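Local coordinates for Rho GTPase-activating protein 26 (Gallus gallus, PDB 1F7C), which stimulates GTP hydrolysis by the small GTPases RhoA and Cdc42 through its RhoGAP (BH) domain, the part of the longer multidomain regulator that makes up this chain, at residues Ser99-Tyr104 and Val178-Thr183. Residues are numbered along the deposited sequence; the frame is centred on the assembly and turned at random.
Sequences SALKTY and VVFGPT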
loop_
_atom_site.group_PDB
_atom_site.type_symbol
_atom_site.label_atom_id
_atom_site.label_comp_id
_atom_site.label_asym_id
_atom_site.label_seq_id
_atom_site.Cartn_x
_atom_site.Cartn_y
_atom_site.Cartn_z
ATOM N N SER A 99 4.475 -7.738 7.737
ATOM C CA SER A 99 3.893 -7.054 8.880
ATOM C C SER A 99 4.707 -5.802 9.190
ATOM O O SER A 99 4.154 -4.778 9.585
ATOM C CB SER A 99 3.837 -7.982 10.093
ATOM O OG SER A 99 2.713 -8.846 10.001
ATOM N N ALA A 100 6.018 -5.881 8.980
ATOM C CA ALA A 100 6.885 -4.744 9.223
ATOM C C ALA A 100 6.461 -3.612 8.304
ATOM O O ALA A 100 6.356 -2.457 8.725
ATOM C CB ALA A 100 8.332 -5.116 8.958
ATOM N N LEU A 101 6.214 -3.954 7.041
ATOM C CA LEU A 101 5.805 -2.975 6.054
ATOM C C LEU A 101 4.486 -2.297 6.429
ATOM O O LEU A 101 4.358 -1.078 6.314
ATOM C CB LEU A 101 5.696 -3.641 4.676
ATOM C CG LEU A 101 5.288 -2.757 3.495
ATOM C CD1 LEU A 101 5.902 -3.296 2.217
ATOM C CD2 LEU A 101 3.775 -2.694 3.380
ATOM N N LYS A 102 3.509 -3.076 6.885
ATOM C CA LYS A 102 2.219 -2.501 7.254
ATOM C C LYS A 102 2.269 -1.619 8.509
ATOM O O LYS A 102 1.652 -0.554 8.547
ATOM C CB LYS A 102 1.167 -3.603 7.441
ATOM C CG LYS A 102 0.922 -4.454 6.203
ATOM C CD LYS A 102 -0.381 -5.227 6.296
ATOM C CE LYS A 102 -0.429 -6.120 7.519
ATOM N NZ LYS A 102 -1.784 -6.720 7.720
ATOM N N THR A 103 2.993 -2.052 9.536
ATOM C CA THR A 103 3.077 -1.253 10.755
ATOM C C THR A 103 3.834 0.055 10.502
ATOM O O THR A 103 3.498 1.084 11.088
ATOM C CB THR A 103 3.739 -2.038 11.921
ATOM O OG1 THR A 103 5.114 -2.287 11.619
ATOM C CG2 THR A 103 3.026 -3.364 12.141
ATOM N N TYR A 104 4.842 0.021 9.630
ATOM C CA TYR A 104 5.589 1.230 9.294
ATOM C C TYR A 104 4.631 2.255 8.694
ATOM O O TYR A 104 4.752 3.452 8.950
ATOM C CB TYR A 104 6.691 0.944 8.270
ATOM C CG TYR A 104 7.159 2.194 7.541
ATOM C CD1 TYR A 104 8.090 3.061 8.117
ATOM C CD2 TYR A 104 6.619 2.543 6.304
ATOM C CE1 TYR A 104 8.469 4.249 7.480
ATOM C CE2 TYR A 104 6.985 3.731 5.657
ATOM C CZ TYR A 104 7.910 4.579 6.253
ATOM O OH TYR A 104 8.248 5.763 5.632
ATOM N N VAL A 178 -8.847 -4.804 0.908
ATOM C CA VAL A 178 -9.337 -4.904 2.278
ATOM C C VAL A 178 -8.220 -4.686 3.288
ATOM O O VAL A 178 -8.434 -4.065 4.330
ATOM C CB VAL A 178 -9.987 -6.296 2.546
ATOM C CG1 VAL A 178 -10.082 -6.563 4.043
ATOM C CG2 VAL A 178 -11.375 -6.343 1.922
ATOM N N VAL A 179 -7.033 -5.206 2.984
ATOM C CA VAL A 179 -5.896 -5.059 3.885
ATOM C C VAL A 179 -5.279 -3.669 3.862
ATOM O O VAL A 179 -4.884 -3.145 4.895
ATOM C CB VAL A 179 -4.768 -6.046 3.542
ATOM C CG1 VAL A 179 -3.594 -5.831 4.477
ATOM C CG2 VAL A 179 -5.270 -7.469 3.645
ATOM N N PHE A 180 -5.206 -3.067 2.685
ATOM C CA PHE A 180 -4.568 -1.763 2.565
ATOM C C PHE A 180 -5.460 -0.534 2.579
ATOM O O PHE A 180 -4.974 0.564 2.805
ATOM C CB PHE A 180 -3.668 -1.739 1.319
ATOM C CG PHE A 180 -2.396 -2.523 1.486
ATOM C CD1 PHE A 180 -2.345 -3.881 1.163
ATOM C CD2 PHE A 180 -1.253 -1.914 2.000
ATOM C CE1 PHE A 180 -1.178 -4.620 1.353
ATOM C CE2 PHE A 180 -0.085 -2.641 2.193
ATOM C CZ PHE A 180 -0.047 -4.005 1.868
ATOM N N GLY A 181 -6.751 -0.720 2.335
ATOM C CA GLY A 181 -7.675 0.399 2.339
ATOM C C GLY A 181 -7.624 1.165 3.646
ATOM O O GLY A 181 -7.435 2.377 3.642
ATOM N N PRO A 182 -7.770 0.483 4.790
ATOM C CA PRO A 182 -7.733 1.163 6.086
ATOM C C PRO A 182 -6.323 1.532 6.537
ATOM O O PRO A 182 -6.153 2.286 7.490
ATOM C CB PRO A 182 -8.389 0.149 7.016
ATOM C CG PRO A 182 -7.880 -1.132 6.477
ATOM C CD PRO A 182 -8.019 -0.959 4.971
ATOM N N THR A 183 -5.318 1.010 5.847
ATOM C CA THR A 183 -3.934 1.280 6.203
ATOM C C THR A 183 -3.365 2.496 5.489
ATOM O O THR A 183 -2.397 3.096 5.958
ATOM C CB THR A 183 -3.037 0.078 5.860
ATOM O OG1 THR A 183 -3.574 -1.105 6.460
ATOM C CG2 THR A 183 -1.623 0.304 6.367
#
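Lys-102 reaches across from helix 94-106 to Val-179 and Phe-180 on helix 173-184. Its CG leaves CB anti to the carbonyl carbon (chi1 -60°) and lies obliquely to the Phe-180 ring, 4.5 Å from CZ. CD then meets Val-179 CG1 at 3.7 Å, the two side chains crossing at about a right angle. The chain bends at chi3 (-57°). This keeps NZ near the same methyl, 3.8 Å from Val-179 CG1. NZ finds its polar partner outside the two segments, in a hydrogen bond to the backbone O of Tyr-59.

Leu-101 extends its branch so that CD2 comes 4.0 Å from Phe-180 CE2, at the ring edge and near its plane. The ring of Tyr-59 packs edge-to-face with Phe-180, and Ile-205 of helix 198-210 also touches Phe-180. One turn on from Val-179, Thr-183 turns its methyl CG2 to Lys-102 O at 4.0 Å. Its OG1 points back and hydrogen-bonds to Val-179 O at 2.9 Å, in the carbonyl plane. The helix is kinked here, at Pro-182 and Thr-183.

The two segments run at 28° with their axes 11.1 Å apart, and the contact is made largely by side chains. The side chain of Val-179 lies about 4 Å from that of Arg-60, the predicted arginine finger. The contact thus joins two helices of the all-helical RhoGAP fold beside the predicted arginine finger.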